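Local coordinates for oxidoreductase (Thermotoga maritima, PDB 1ZH8), which probably catalyses NADP-dependent interconversion of an alcohol and a carbonyl compound, as a member of the GFO/IDH/MocA oxidoreductase family, at residues C26-L35 against H57-V65; T135-H144 against N308-D319. All blocks are in the same frame, centred on the assembly; numbering follows the deposited sequence.

Contact 1: residues C26-L35 against H57-V65; sequences CGIAARELHL and HAEEFAKMV. With NAP (NADP nicotinamide-adenine-dinucleotide phosphate), chain D.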
loop_
_atom_site.group_PDB
_atom_site.type_symbol
_atom_site.label_atom_id
_atom_site.label_comp_id
_atom_site.label_asym_id
_atom_site.label_seq_id
_atom_site.Cartn_x
_atom_site.Cartn_y
_atom_site.Cartn_z
ATOM N N CYS A 26 0.534 -25.803 -28.189
ATOM C CA CYS A 26 -0.335 -26.702 -27.458
ATOM C C CYS A 26 0.236 -26.993 -26.075
ATOM O O CYS A 26 0.781 -28.073 -25.821
ATOM C CB CYS A 26 -0.490 -27.994 -28.247
ATOM S SG CYS A 26 -1.131 -27.741 -29.923
ATOM N N GLY A 27 0.125 -26.009 -25.190
ATOM C CA GLY A 27 0.643 -26.114 -23.835
ATOM C C GLY A 27 -0.481 -25.959 -22.828
ATOM O O GLY A 27 -1.645 -26.273 -23.117
ATOM N N ILE A 28 -0.139 -25.432 -21.658
ATOM C CA ILE A 28 -1.075 -25.399 -20.559
ATOM C C ILE A 28 -2.343 -24.610 -20.908
ATOM O O ILE A 28 -3.459 -25.154 -20.834
ATOM C CB ILE A 28 -0.406 -24.912 -19.263
ATOM C CG1 ILE A 28 0.695 -25.889 -18.864
ATOM C CG2 ILE A 28 -1.426 -24.812 -18.130
ATOM C CD1 ILE A 28 1.633 -25.344 -17.774
ATOM N N ALA A 29 -2.180 -23.354 -21.320
ATOM C CA ALA A 29 -3.337 -22.525 -21.640
ATOM C C ALA A 29 -4.222 -23.160 -22.711
ATOM O O ALA A 29 -5.455 -23.217 -22.558
ATOM C CB ALA A 29 -2.914 -21.153 -22.048
ATOM N N ALA A 30 -3.607 -23.662 -23.781
ATOM C CA ALA A 30 -4.395 -24.247 -24.856
ATOM C C ALA A 30 -5.238 -25.439 -24.362
ATOM O O ALA A 30 -6.423 -25.521 -24.659
ATOM C CB ALA A 30 -3.501 -24.652 -26.017
ATOM N N ARG A 31 -4.623 -26.348 -23.610
ATOM C CA ARG A 31 -5.281 -27.553 -23.156
ATOM C C ARG A 31 -6.313 -27.243 -22.089
ATOM O O ARG A 31 -7.416 -27.785 -22.105
ATOM C CB ARG A 31 -4.263 -28.523 -22.538
ATOM C CG ARG A 31 -3.401 -29.346 -23.500
ATOM C CD ARG A 31 -2.715 -30.501 -22.746
ATOM N NE ARG A 31 -1.626 -29.978 -21.933
ATOM C CZ ARG A 31 -1.627 -29.866 -20.605
ATOM N NH1 ARG A 31 -2.660 -30.279 -19.869
ATOM N NH2 ARG A 31 -0.569 -29.333 -20.011
ATOM N N GLU A 32 -5.952 -26.372 -21.150
ATOM C CA GLU A 32 -6.640 -26.350 -19.868
ATOM C C GLU A 32 -7.607 -25.187 -19.767
ATOM O O GLU A 32 -8.589 -25.249 -19.016
ATOM C CB GLU A 32 -5.630 -26.349 -18.708
ATOM C CG GLU A 32 -4.999 -27.734 -18.454
ATOM C CD GLU A 32 -4.050 -27.787 -17.248
ATOM O OE1 GLU A 32 -4.024 -26.821 -16.447
ATOM O OE2 GLU A 32 -3.332 -28.807 -17.105
ATOM N N LEU A 33 -7.334 -24.143 -20.542
ATOM C CA LEU A 33 -8.072 -22.898 -20.435
ATOM C C LEU A 33 -8.846 -22.629 -21.735
ATOM O O LEU A 33 -10.042 -22.355 -21.699
ATOM C CB LEU A 33 -7.109 -21.753 -20.067
ATOM C CG LEU A 33 -6.330 -21.909 -18.742
ATOM C CD1 LEU A 33 -5.409 -20.736 -18.512
ATOM C CD2 LEU A 33 -7.270 -22.062 -17.524
ATOM N N HIS A 34 -8.175 -22.762 -22.885
ATOM C CA HIS A 34 -8.807 -22.464 -24.181
ATOM C C HIS A 34 -9.731 -23.545 -24.699
ATOM O O HIS A 34 -10.845 -23.258 -25.101
ATOM C CB HIS A 34 -7.771 -22.053 -25.231
ATOM C CG HIS A 34 -7.225 -20.676 -25.014
ATOM N ND1 HIS A 34 -6.846 -19.849 -26.049
ATOM C CD2 HIS A 34 -7.030 -19.967 -23.874
ATOM C CE1 HIS A 34 -6.415 -18.702 -25.555
ATOM N NE2 HIS A 34 -6.524 -18.745 -24.238
ATOM N N LEU A 35 -9.277 -24.787 -24.681
ATOM C CA LEU A 35 -10.082 -25.859 -25.226
ATOM C C LEU A 35 -11.429 -26.033 -24.509
ATOM O O LEU A 35 -12.457 -26.109 -25.169
ATOM C CB LEU A 35 -9.310 -27.168 -25.258
ATOM C CG LEU A 35 -10.007 -28.312 -25.990
ATOM C CD1 LEU A 35 -10.104 -28.030 -27.494
ATOM C CD2 LEU A 35 -9.234 -29.585 -25.726
ATOM N N HIS A 57 3.100 -33.356 -28.790
ATOM C CA HIS A 57 2.235 -32.471 -28.014
ATOM C C HIS A 57 1.055 -31.961 -28.837
ATOM O O HIS A 57 -0.071 -31.849 -28.324
ATOM C CB HIS A 57 3.036 -31.289 -27.456
ATOM C CG HIS A 57 3.927 -31.652 -26.312
ATOM N ND1 HIS A 57 4.598 -30.707 -25.564
ATOM C CD2 HIS A 57 4.248 -32.854 -25.777
ATOM C CE1 HIS A 57 5.303 -31.310 -24.625
ATOM N NE2 HIS A 57 5.113 -32.615 -24.736
ATOM N N ALA A 58 1.321 -31.667 -30.109
ATOM C CA ALA A 58 0.291 -31.221 -31.046
ATOM C C ALA A 58 -0.655 -32.359 -31.385
ATOM O O ALA A 58 -1.854 -32.125 -31.591
ATOM C CB ALA A 58 0.916 -30.668 -32.323
ATOM N N GLU A 59 -0.104 -33.576 -31.458
ATOM C CA GLU A 59 -0.892 -34.773 -31.744
ATOM C C GLU A 59 -1.827 -35.152 -30.579
ATOM O O GLU A 59 -2.986 -35.514 -30.809
ATOM C CB GLU A 59 0.011 -35.941 -32.120
ATOM C CG GLU A 59 0.704 -35.787 -33.480
ATOM C CD GLU A 59 1.741 -36.877 -33.741
ATOM O OE1 GLU A 59 2.264 -37.471 -32.760
ATOM O OE2 GLU A 59 2.036 -37.139 -34.927
ATOM N N GLU A 60 -1.322 -35.057 -29.344
ATOM C CA GLU A 60 -2.134 -35.287 -28.138
ATOM C C GLU A 60 -3.268 -34.270 -28.096
ATOM O O GLU A 60 -4.412 -34.613 -27.830
ATOM C CB GLU A 60 -1.298 -35.154 -26.853
ATOM C CG GLU A 60 -0.335 -36.300 -26.532
ATOM C CD GLU A 60 0.829 -35.884 -25.580
ATOM O OE1 GLU A 60 0.722 -34.862 -24.841
ATOM O OE2 GLU A 60 1.868 -36.593 -25.577
ATOM N N PHE A 61 -2.937 -33.010 -28.357
ATOM C CA PHE A 61 -3.945 -31.966 -28.452
ATOM C C PHE A 61 -4.974 -32.259 -29.551
ATOM O O PHE A 61 -6.179 -32.135 -29.306
ATOM C CB PHE A 61 -3.299 -30.601 -28.666
ATOM C CG PHE A 61 -4.260 -29.450 -28.544
ATOM C CD1 PHE A 61 -4.547 -28.900 -27.307
ATOM C CD2 PHE A 61 -4.888 -28.928 -29.669
ATOM C CE1 PHE A 61 -5.437 -27.836 -27.195
ATOM C CE2 PHE A 61 -5.778 -27.869 -29.558
ATOM C CZ PHE A 61 -6.056 -27.326 -28.327
ATOM N N ALA A 62 -4.514 -32.641 -30.749
ATOM C CA ALA A 62 -5.433 -33.048 -31.820
ATOM C C ALA A 62 -6.486 -34.074 -31.353
ATOM O O ALA A 62 -7.658 -33.960 -31.717
ATOM C CB ALA A 62 -4.678 -33.568 -33.038
ATOM N N LYS A 63 -6.081 -35.055 -30.547
ATOM C CA LYS A 63 -7.012 -36.103 -30.100
ATOM C C LYS A 63 -8.080 -35.559 -29.156
ATOM O O LYS A 63 -9.249 -35.941 -29.261
ATOM C CB LYS A 63 -6.292 -37.306 -29.465
ATOM C CG LYS A 63 -5.696 -38.273 -30.479
ATOM C CD LYS A 63 -5.421 -39.638 -29.859
HETATM N N MSE A 64 -7.681 -34.677 -28.239
HETATM C CA MSE A 64 -8.635 -34.003 -27.367
HETATM C C MSE A 64 -9.698 -33.235 -28.180
HETATM O O MSE A 64 -10.856 -33.180 -27.784
HETATM C CB MSE A 64 -7.907 -33.078 -26.383
HETATM C CG MSE A 64 -6.895 -33.783 -25.451
HETATM SE SE MSE A 64 -5.760 -32.544 -24.335
HETATM C CE MSE A 64 -6.909 -32.463 -22.652
ATOM N N VAL A 65 -9.299 -32.673 -29.324
ATOM C CA VAL A 65 -10.171 -31.868 -30.197
ATOM C C VAL A 65 -11.118 -32.692 -31.051
ATOM O O VAL A 65 -12.285 -32.333 -31.220
ATOM C CB VAL A 65 -9.334 -30.975 -31.152
ATOM C CG1 VAL A 65 -10.231 -30.261 -32.192
ATOM C CG2 VAL A 65 -8.528 -29.973 -30.354
HETATM P PA NAP D . 3.359 -23.306 -22.085
HETATM O O1A NAP D . 2.720 -24.442 -21.371
HETATM O O2A NAP D . 4.830 -23.357 -22.078
HETATM O O5B NAP D . 2.741 -23.234 -23.563
HETATM C C5B NAP D . 3.516 -22.752 -24.636
HETATM C C4B NAP D . 3.318 -23.690 -25.811
HETATM O O4B NAP D . 3.894 -23.134 -26.986
HETATM C C3B NAP D . 4.004 -25.033 -25.590
HETATM O O3B NAP D . 3.163 -25.977 -26.186
HETATM C C2B NAP D . 5.281 -24.855 -26.393
HETATM O O2B NAP D . 6.114 -25.935 -26.801
HETATM C C1B NAP D . 4.735 -24.106 -27.589
HETATM N N9A NAP D . 5.810 -23.476 -28.351
HETATM C C8A NAP D . 7.003 -22.971 -27.881
HETATM N N7A NAP D . 7.687 -22.467 -28.931
HETATM C C5A NAP D . 6.948 -22.652 -30.057
HETATM C C6A NAP D . 7.157 -22.343 -31.395
HETATM N N6A NAP D . 8.278 -21.761 -31.786
HETATM N N1A NAP D . 6.198 -22.641 -32.327
HETATM C C2A NAP D . 5.039 -23.265 -31.935
HETATM N N3A NAP D . 4.828 -23.582 -30.618
HETATM C C4A NAP D . 5.765 -23.278 -29.698
HETATM O O3 NAP D . 2.909 -21.941 -21.385
HETATM P PN NAP D . 1.380 -21.491 -21.179
HETATM O O1N NAP D . 0.385 -22.305 -21.947
HETATM O O2N NAP D . 1.334 -21.324 -19.733
HETATM O O5D NAP D . 1.317 -20.012 -21.815
HETATM C C5D NAP D . 1.156 -19.745 -23.198
HETATM C C4D NAP D . 0.510 -18.372 -23.362
HETATM O O4D NAP D . -0.722 -18.357 -22.649
HETATM C C3D NAP D . 1.383 -17.272 -22.750
HETATM O O3D NAP D . 1.386 -16.123 -23.564
HETATM C C2D NAP D . 0.731 -16.946 -21.428
HETATM O O2D NAP D . 0.926 -15.602 -21.040
HETATM C C1D NAP D . -0.724 -17.283 -21.715
HETATM N N1N NAP D . -1.427 -17.642 -20.486
HETATM C C2N NAP D . -2.521 -16.905 -20.134
HETATM C C3N NAP D . -3.229 -17.193 -18.963
HETATM C C7N NAP D . -4.558 -16.533 -18.689
HETATM O O7N NAP D . -5.182 -16.859 -17.470
HETATM N N7N NAP D . -5.122 -15.683 -19.569
HETATM C C4N NAP D . -2.805 -18.256 -18.154
HETATM C C5N NAP D . -1.690 -19.017 -18.529
HETATM C C6N NAP D . -1.003 -18.697 -19.704
HETATM P P2B NAP D . 5.868 -27.522 -26.912
HETATM O O1X NAP D . 5.226 -27.893 -28.232
HETATM O O2X NAP D . 4.973 -28.018 -25.800
HETATM O O3X NAP D . 7.257 -28.115 -26.808
#
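Phe61 and Leu35 each carry CG anti to the backbone N (chi1 -170° and -172°), which sends the ring and the leucine branches into the gap between helices 28-35 and 57-65. Here they slide past each other in opposite directions, with Leu35 CD1 4.2 Å from Phe61 CZ. The ring touches Cys26, Ala30, Arg31 and Leu35. Cys26 SG lies 4.3 Å from the centroid of the Phe61 ring in an oblique sulfur-aromatic contact, while the Ala30 carbonyl oxygen meets the ring edge in its plane, 3.6 Å from Phe61 CE1. At the C-terminal ends of the segments the two methyls of Leu35 part company: CD1 reaches Val65 CG2 at 3.8 Å, and CD2 reaches CB of Met64, a selenomethionine whose SE rests against Arg31 CD. An alanine in place of Phe61 would probably open a gap between the helices and deprive Cys26 SG and Leu35 CD1 of their shared aromatic partner. On the cofactor side, the amides of Ile28 and Ala29 donate to separate NADP phosphates, Ile28 N to O1A at 3.0 Å and Ala29 N to O1N at 2.8 Å. His57 ND1 grips O2X of the 2'-phosphate at 2.7 Å, consistent with the use of NADP. The turn with Gly27 at the N-cap, apparently part of a GxGxxA pattern, and the N-terminus of helix 28-39 on the diphosphate are the hallmark of a Rossmann fold.

Contact 2: residues T135-H144 against N308-D319; sequences TVYIAENFRH and NDLGSPVQALKD. With NAP (NADP nicotinamide-adenine-dinucleotide phosphate), chain D; EDO (1,2-ethanediol), chain G; EDO (1,2-ethanediol), chain E.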
loop_
_atom_site.group_PDB
_atom_site.type_symbol
_atom_site.label_atom_id
_atom_site.label_comp_id
_atom_site.label_asym_id
_atom_site.label_seq_id
_atom_site.Cartn_x
_atom_site.Cartn_y
_atom_site.Cartn_z
ATOM N N THR A 135 -8.523 -8.702 -37.705
ATOM C CA THR A 135 -8.578 -8.406 -36.278
ATOM C C THR A 135 -7.358 -8.973 -35.540
ATOM O O THR A 135 -7.021 -10.158 -35.714
ATOM C CB THR A 135 -9.851 -8.980 -35.621
ATOM O OG1 THR A 135 -11.016 -8.423 -36.247
ATOM C CG2 THR A 135 -9.875 -8.660 -34.107
ATOM N N VAL A 136 -6.701 -8.117 -34.739
ATOM C CA VAL A 136 -5.823 -8.593 -33.675
ATOM C C VAL A 136 -6.547 -8.411 -32.344
ATOM O O VAL A 136 -6.951 -7.305 -31.980
ATOM C CB VAL A 136 -4.464 -7.879 -33.629
ATOM C CG1 VAL A 136 -3.580 -8.475 -32.490
ATOM C CG2 VAL A 136 -3.759 -8.010 -34.958
ATOM N N TYR A 137 -6.704 -9.519 -31.621
ATOM C CA TYR A 137 -7.410 -9.541 -30.371
ATOM C C TYR A 137 -6.461 -10.088 -29.308
ATOM O O TYR A 137 -6.062 -11.243 -29.397
ATOM C CB TYR A 137 -8.640 -10.425 -30.521
ATOM C CG TYR A 137 -9.613 -10.311 -29.378
ATOM C CD1 TYR A 137 -9.320 -10.861 -28.121
ATOM C CD2 TYR A 137 -10.830 -9.672 -29.548
ATOM C CE1 TYR A 137 -10.217 -10.758 -27.060
ATOM C CE2 TYR A 137 -11.738 -9.576 -28.501
ATOM C CZ TYR A 137 -11.420 -10.121 -27.263
ATOM O OH TYR A 137 -12.312 -10.013 -26.234
ATOM N N ILE A 138 -6.066 -9.256 -28.334
ATOM C CA ILE A 138 -5.236 -9.731 -27.219
ATOM C C ILE A 138 -6.156 -10.153 -26.096
ATOM O O ILE A 138 -6.944 -9.341 -25.581
ATOM C CB ILE A 138 -4.256 -8.690 -26.651
ATOM C CG1 ILE A 138 -3.467 -7.992 -27.763
ATOM C CG2 ILE A 138 -3.303 -9.388 -25.638
ATOM C CD1 ILE A 138 -2.655 -8.954 -28.708
ATOM N N ALA A 139 -6.038 -11.421 -25.730
ATOM C CA ALA A 139 -7.033 -12.102 -24.911
ATOM C C ALA A 139 -6.742 -11.862 -23.436
ATOM O O ALA A 139 -6.079 -12.682 -22.747
ATOM C CB ALA A 139 -7.058 -13.618 -25.247
ATOM N N GLU A 140 -7.216 -10.719 -22.963
ATOM C CA GLU A 140 -7.027 -10.337 -21.590
ATOM C C GLU A 140 -8.305 -10.703 -20.906
ATOM O O GLU A 140 -9.286 -9.947 -20.942
ATOM C CB GLU A 140 -6.734 -8.841 -21.485
ATOM C CG GLU A 140 -6.715 -8.319 -20.056
ATOM C CD GLU A 140 -5.947 -9.236 -19.109
ATOM O OE1 GLU A 140 -4.698 -9.187 -19.117
ATOM O OE2 GLU A 140 -6.600 -10.017 -18.374
ATOM N N ASN A 141 -8.328 -11.889 -20.318
ATOM C CA ASN A 141 -9.596 -12.414 -19.808
ATOM C C ASN A 141 -10.142 -11.647 -18.587
ATOM O O ASN A 141 -11.351 -11.610 -18.377
ATOM C CB ASN A 141 -9.506 -13.913 -19.538
ATOM C CG ASN A 141 -8.483 -14.231 -18.490
ATOM O OD1 ASN A 141 -7.284 -14.003 -18.682
ATOM N ND2 ASN A 141 -8.942 -14.700 -17.360
ATOM N N PHE A 142 -9.278 -10.995 -17.816
ATOM C CA PHE A 142 -9.749 -10.142 -16.698
ATOM C C PHE A 142 -10.708 -9.019 -17.128
ATOM O O PHE A 142 -11.472 -8.522 -16.309
ATOM C CB PHE A 142 -8.578 -9.570 -15.872
ATOM C CG PHE A 142 -8.075 -10.501 -14.772
ATOM C CD1 PHE A 142 -7.873 -11.867 -15.014
ATOM C CD2 PHE A 142 -7.801 -9.997 -13.493
ATOM C CE1 PHE A 142 -7.412 -12.736 -13.985
ATOM C CE2 PHE A 142 -7.349 -10.847 -12.449
ATOM C CZ PHE A 142 -7.149 -12.224 -12.704
ATOM N N ARG A 143 -10.683 -8.625 -18.402
ATOM C CA ARG A 143 -11.677 -7.677 -18.927
ATOM C C ARG A 143 -13.062 -8.280 -19.084
ATOM O O ARG A 143 -14.010 -7.600 -19.483
ATOM C CB ARG A 143 -11.237 -7.128 -20.276
ATOM C CG ARG A 143 -10.827 -5.714 -20.211
ATOM C CD ARG A 143 -10.007 -5.369 -21.424
ATOM N NE ARG A 143 -8.872 -4.687 -20.884
ATOM C CZ ARG A 143 -7.624 -4.837 -21.270
ATOM N NH1 ARG A 143 -7.290 -5.635 -22.264
ATOM N NH2 ARG A 143 -6.705 -4.142 -20.635
ATOM N N HIS A 144 -13.174 -9.568 -18.792
ATOM C CA HIS A 144 -14.436 -10.249 -19.004
ATOM C C HIS A 144 -14.900 -10.918 -17.733
ATOM O O HIS A 144 -15.788 -11.766 -17.797
ATOM C CB HIS A 144 -14.282 -11.304 -20.099
ATOM C CG HIS A 144 -13.803 -10.758 -21.406
ATOM N ND1 HIS A 144 -14.663 -10.431 -22.434
ATOM C CD2 HIS A 144 -12.557 -10.499 -21.861
ATOM C CE1 HIS A 144 -13.966 -9.990 -23.466
ATOM N NE2 HIS A 144 -12.686 -10.028 -23.146
ATOM N N ASN A 308 -13.757 -3.457 -31.334
ATOM C CA ASN A 308 -12.810 -4.177 -30.496
ATOM C C ASN A 308 -12.345 -3.390 -29.254
ATOM O O ASN A 308 -11.204 -2.940 -29.191
ATOM C CB ASN A 308 -11.619 -4.662 -31.340
ATOM C CG ASN A 308 -10.794 -5.724 -30.629
ATOM O OD1 ASN A 308 -11.239 -6.291 -29.637
ATOM N ND2 ASN A 308 -9.594 -6.004 -31.136
ATOM N N ASP A 309 -13.224 -3.229 -28.270
ATOM C CA ASP A 309 -12.870 -2.511 -27.038
ATOM C C ASP A 309 -12.029 -3.358 -26.099
ATOM O O ASP A 309 -11.010 -2.895 -25.595
ATOM C CB ASP A 309 -14.113 -2.061 -26.267
ATOM C CG ASP A 309 -14.972 -1.099 -27.052
ATOM O OD1 ASP A 309 -14.652 -0.832 -28.240
ATOM O OD2 ASP A 309 -15.976 -0.608 -26.480
ATOM N N LEU A 310 -12.464 -4.592 -25.872
ATOM C CA LEU A 310 -11.976 -5.396 -24.781
ATOM C C LEU A 310 -10.816 -6.278 -25.172
ATOM O O LEU A 310 -10.044 -6.665 -24.312
ATOM C CB LEU A 310 -13.104 -6.250 -24.221
ATOM C CG LEU A 310 -14.414 -5.554 -23.817
ATOM C CD1 LEU A 310 -15.362 -6.529 -23.115
ATOM C CD2 LEU A 310 -14.149 -4.338 -22.938
ATOM N N GLY A 311 -10.695 -6.612 -26.456
ATOM C CA GLY A 311 -9.540 -7.350 -26.963
ATOM C C GLY A 311 -8.537 -6.431 -27.618
ATOM O O GLY A 311 -7.512 -6.872 -28.109
ATOM N N SER A 312 -8.859 -5.147 -27.652
ATOM C CA SER A 312 -7.986 -4.096 -28.193
ATOM C C SER A 312 -6.491 -4.185 -27.833
ATOM O O SER A 312 -6.115 -4.176 -26.652
ATOM C CB SER A 312 -8.521 -2.749 -27.719
ATOM O OG SER A 312 -7.485 -1.801 -27.653
ATOM N N PRO A 313 -5.628 -4.276 -28.847
ATOM C CA PRO A 313 -4.178 -4.221 -28.601
ATOM C C PRO A 313 -3.731 -3.005 -27.763
ATOM O O PRO A 313 -2.849 -3.145 -26.915
ATOM C CB PRO A 313 -3.584 -4.168 -30.024
ATOM C CG PRO A 313 -4.572 -4.913 -30.849
ATOM C CD PRO A 313 -5.930 -4.508 -30.275
ATOM N N VAL A 314 -4.333 -1.838 -28.006
ATOM C CA VAL A 314 -4.038 -0.603 -27.282
ATOM C C VAL A 314 -4.293 -0.782 -25.786
ATOM O O VAL A 314 -3.495 -0.347 -24.948
ATOM C CB VAL A 314 -4.871 0.594 -27.872
ATOM C CG1 VAL A 314 -4.735 1.871 -27.045
ATOM C CG2 VAL A 314 -4.436 0.886 -29.307
ATOM N N GLN A 315 -5.391 -1.454 -25.445
ATOM C CA GLN A 315 -5.727 -1.739 -24.034
ATOM C C GLN A 315 -4.657 -2.598 -23.380
ATOM O O GLN A 315 -4.268 -2.364 -22.225
ATOM C CB GLN A 315 -7.088 -2.443 -23.916
ATOM C CG GLN A 315 -8.311 -1.560 -24.197
ATOM C CD GLN A 315 -8.441 -0.463 -23.169
ATOM O OE1 GLN A 315 -8.448 -0.728 -21.963
ATOM N NE2 GLN A 315 -8.491 0.794 -23.635
ATOM N N ALA A 316 -4.173 -3.589 -24.126
ATOM C CA ALA A 316 -3.230 -4.549 -23.566
ATOM C C ALA A 316 -1.897 -3.853 -23.397
ATOM O O ALA A 316 -1.157 -4.117 -22.445
ATOM C CB ALA A 316 -3.085 -5.752 -24.467
ATOM N N LEU A 317 -1.605 -2.936 -24.317
ATOM C CA LEU A 317 -0.358 -2.213 -24.248
ATOM C C LEU A 317 -0.366 -1.353 -22.980
ATOM O O LEU A 317 0.626 -1.297 -22.252
ATOM C CB LEU A 317 -0.130 -1.391 -25.515
ATOM C CG LEU A 317 1.272 -0.767 -25.575
ATOM C CD1 LEU A 317 2.320 -1.830 -25.717
ATOM C CD2 LEU A 317 1.401 0.271 -26.702
ATOM N N LYS A 318 -1.504 -0.718 -22.706
ATOM C CA LYS A 318 -1.663 0.054 -21.467
ATOM C C LYS A 318 -1.530 -0.812 -20.211
ATOM O O LYS A 318 -0.967 -0.366 -19.218
ATOM C CB LYS A 318 -2.982 0.838 -21.456
ATOM C CG LYS A 318 -3.037 1.957 -22.502
ATOM C CD LYS A 318 -4.468 2.494 -22.692
ATOM C CE LYS A 318 -4.429 3.748 -23.586
ATOM N NZ LYS A 318 -5.742 4.410 -23.740
ATOM N N ASP A 319 -2.017 -2.053 -20.255
ATOM C CA ASP A 319 -1.812 -2.939 -19.120
ATOM C C ASP A 319 -0.315 -3.173 -18.896
ATOM O O ASP A 319 0.184 -3.109 -17.757
ATOM C CB ASP A 319 -2.492 -4.290 -19.319
ATOM C CG ASP A 319 -3.988 -4.191 -19.515
ATOM O OD1 ASP A 319 -4.623 -3.265 -18.966
ATOM O OD2 ASP A 319 -4.525 -5.076 -20.222
HETATM P PA NAP D . 3.359 -23.306 -22.085
HETATM O O1A NAP D . 2.720 -24.442 -21.371
HETATM O O2A NAP D . 4.830 -23.357 -22.078
HETATM O O5B NAP D . 2.741 -23.234 -23.563
HETATM C C5B NAP D . 3.516 -22.752 -24.636
HETATM C C4B NAP D . 3.318 -23.690 -25.811
HETATM O O4B NAP D . 3.894 -23.134 -26.986
HETATM C C3B NAP D . 4.004 -25.033 -25.590
HETATM O O3B NAP D . 3.163 -25.977 -26.186
HETATM C C2B NAP D . 5.281 -24.855 -26.393
HETATM O O2B NAP D . 6.114 -25.935 -26.801
HETATM C C1B NAP D . 4.735 -24.106 -27.589
HETATM N N9A NAP D . 5.810 -23.476 -28.351
HETATM C C8A NAP D . 7.003 -22.971 -27.881
HETATM N N7A NAP D . 7.687 -22.467 -28.931
HETATM C C5A NAP D . 6.948 -22.652 -30.057
HETATM C C6A NAP D . 7.157 -22.343 -31.395
HETATM N N6A NAP D . 8.278 -21.761 -31.786
HETATM N N1A NAP D . 6.198 -22.641 -32.327
HETATM C C2A NAP D . 5.039 -23.265 -31.935
HETATM N N3A NAP D . 4.828 -23.582 -30.618
HETATM C C4A NAP D . 5.765 -23.278 -29.698
HETATM O O3 NAP D . 2.909 -21.941 -21.385
HETATM P PN NAP D . 1.380 -21.491 -21.179
HETATM O O1N NAP D . 0.385 -22.305 -21.947
HETATM O O2N NAP D . 1.334 -21.324 -19.733
HETATM O O5D NAP D . 1.317 -20.012 -21.815
HETATM C C5D NAP D . 1.156 -19.745 -23.198
HETATM C C4D NAP D . 0.510 -18.372 -23.362
HETATM O O4D NAP D . -0.722 -18.357 -22.649
HETATM C C3D NAP D . 1.383 -17.272 -22.750
HETATM O O3D NAP D . 1.386 -16.123 -23.564
HETATM C C2D NAP D . 0.731 -16.946 -21.428
HETATM O O2D NAP D . 0.926 -15.602 -21.040
HETATM C C1D NAP D . -0.724 -17.283 -21.715
HETATM N N1N NAP D . -1.427 -17.642 -20.486
HETATM C C2N NAP D . -2.521 -16.905 -20.134
HETATM C C3N NAP D . -3.229 -17.193 -18.963
HETATM C C7N NAP D . -4.558 -16.533 -18.689
HETATM O O7N NAP D . -5.182 -16.859 -17.470
HETATM N N7N NAP D . -5.122 -15.683 -19.569
HETATM C C4N NAP D . -2.805 -18.256 -18.154
HETATM C C5N NAP D . -1.690 -19.017 -18.529
HETATM C C6N NAP D . -1.003 -18.697 -19.704
HETATM P P2B NAP D . 5.868 -27.522 -26.912
HETATM O O1X NAP D . 5.226 -27.893 -28.232
HETATM O O2X NAP D . 4.973 -28.018 -25.800
HETATM O O3X NAP D . 7.257 -28.115 -26.808
HETATM C C1 EDO G . -13.793 -7.262 -39.398
HETATM O O1 EDO G . -13.810 -8.690 -39.536
HETATM C C2 EDO G . -12.490 -6.812 -38.736
HETATM O O2 EDO G . -11.382 -7.627 -39.156
HETATM C C1 EDO E . -18.557 -8.146 -22.176
HETATM O O1 EDO E . -17.776 -9.352 -22.042
HETATM C C2 EDO E . -19.139 -7.761 -20.816
HETATM O O2 EDO E . -19.707 -6.446 -20.893
HETATM O O HOH W 1 -6.980 -6.854 -24.976
HETATM O O HOH W 2 -3.440 -7.488 -20.875
HETATM O O HOH W 3 -10.036 -9.254 -23.557
#
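Tyr137 and Gly311 form the aromatic part of this contact: Gly311 CA stands over the centre of the Tyr137 ring, 3.3 Å from its centroid, in a CH-pi contact. Glycine, lacking a CB, allows CA to lie on the ring. The Tyr137 hydroxyl is hydrogen-bonded to Asp297. The next residue, Ile138, donates its N-H to Gly311 O at 2.8 Å, in the carbonyl plane and on a lone pair.

Apolar packing extends from this point onto helix 313-319. Val136 CG1 meets Pro313 CG, and Ile138 CG2 meets Ala316 CB at 3.8 Å. Ser312 caps that helix by accepting from Gln315 N.

Charge dominates the far end. Arg143, its chain bent at chi3 (-132°), brings the guanidinium edge to the Asp319 carboxylate, the two planes nearly coplanar at 20°. Arg143 NH2 and Asp319 form a salt bridge, though the 2.4 Å from NH2 to Asp319 OD2 is too short for its detail to be relied on. Gln315 CB covers one guanidinium face and Glu140 CG the opposite one. Asp319 OD1 has a second cationic partner in Arg208, and Glu140 OE2 is hydrogen-bonded to His202 ND1.

Water completes the polar network. One molecule donates to Glu140 OE1 and Asp319 OD2, each at 2.7 Å, bridging carboxylates whose charges are close. Another donates to Glu140 O and to Leu310 O, the latter at 2.7 Å, and also bonds His144 NE2.

The residue after Glu140, Asn141, accepts through OD1 from NADP N7N, the carboxamide nitrogen. Behind it, Arg143 and Arg208 would probably balance the charge of buried Asp319, while the bridging water separates its carboxylate from that of Glu140.

In the fold
Contact 1 closes before contact 2 opens along the chain. Their centres lie 23 Å apart, with nearest atoms about 5 Å apart and no touch. Both lie on the parallel Rossmann sheet: contact 1 joins helices 28-39 and 55-65, which follow two of its strands, and contact 2 packs helix 313-329 on strand 136-139, an outermost one. Contact 2 thus reaches across 163 residues, which include most of the mixed sheet, to bring that helix back against this edge. NADP ties the two together, since contact 1 holds its phosphates and contact 2 its carboxamide. The cofactor thus runs from the nucleotide-binding helices toward the junction with the C-terminal part of the chain.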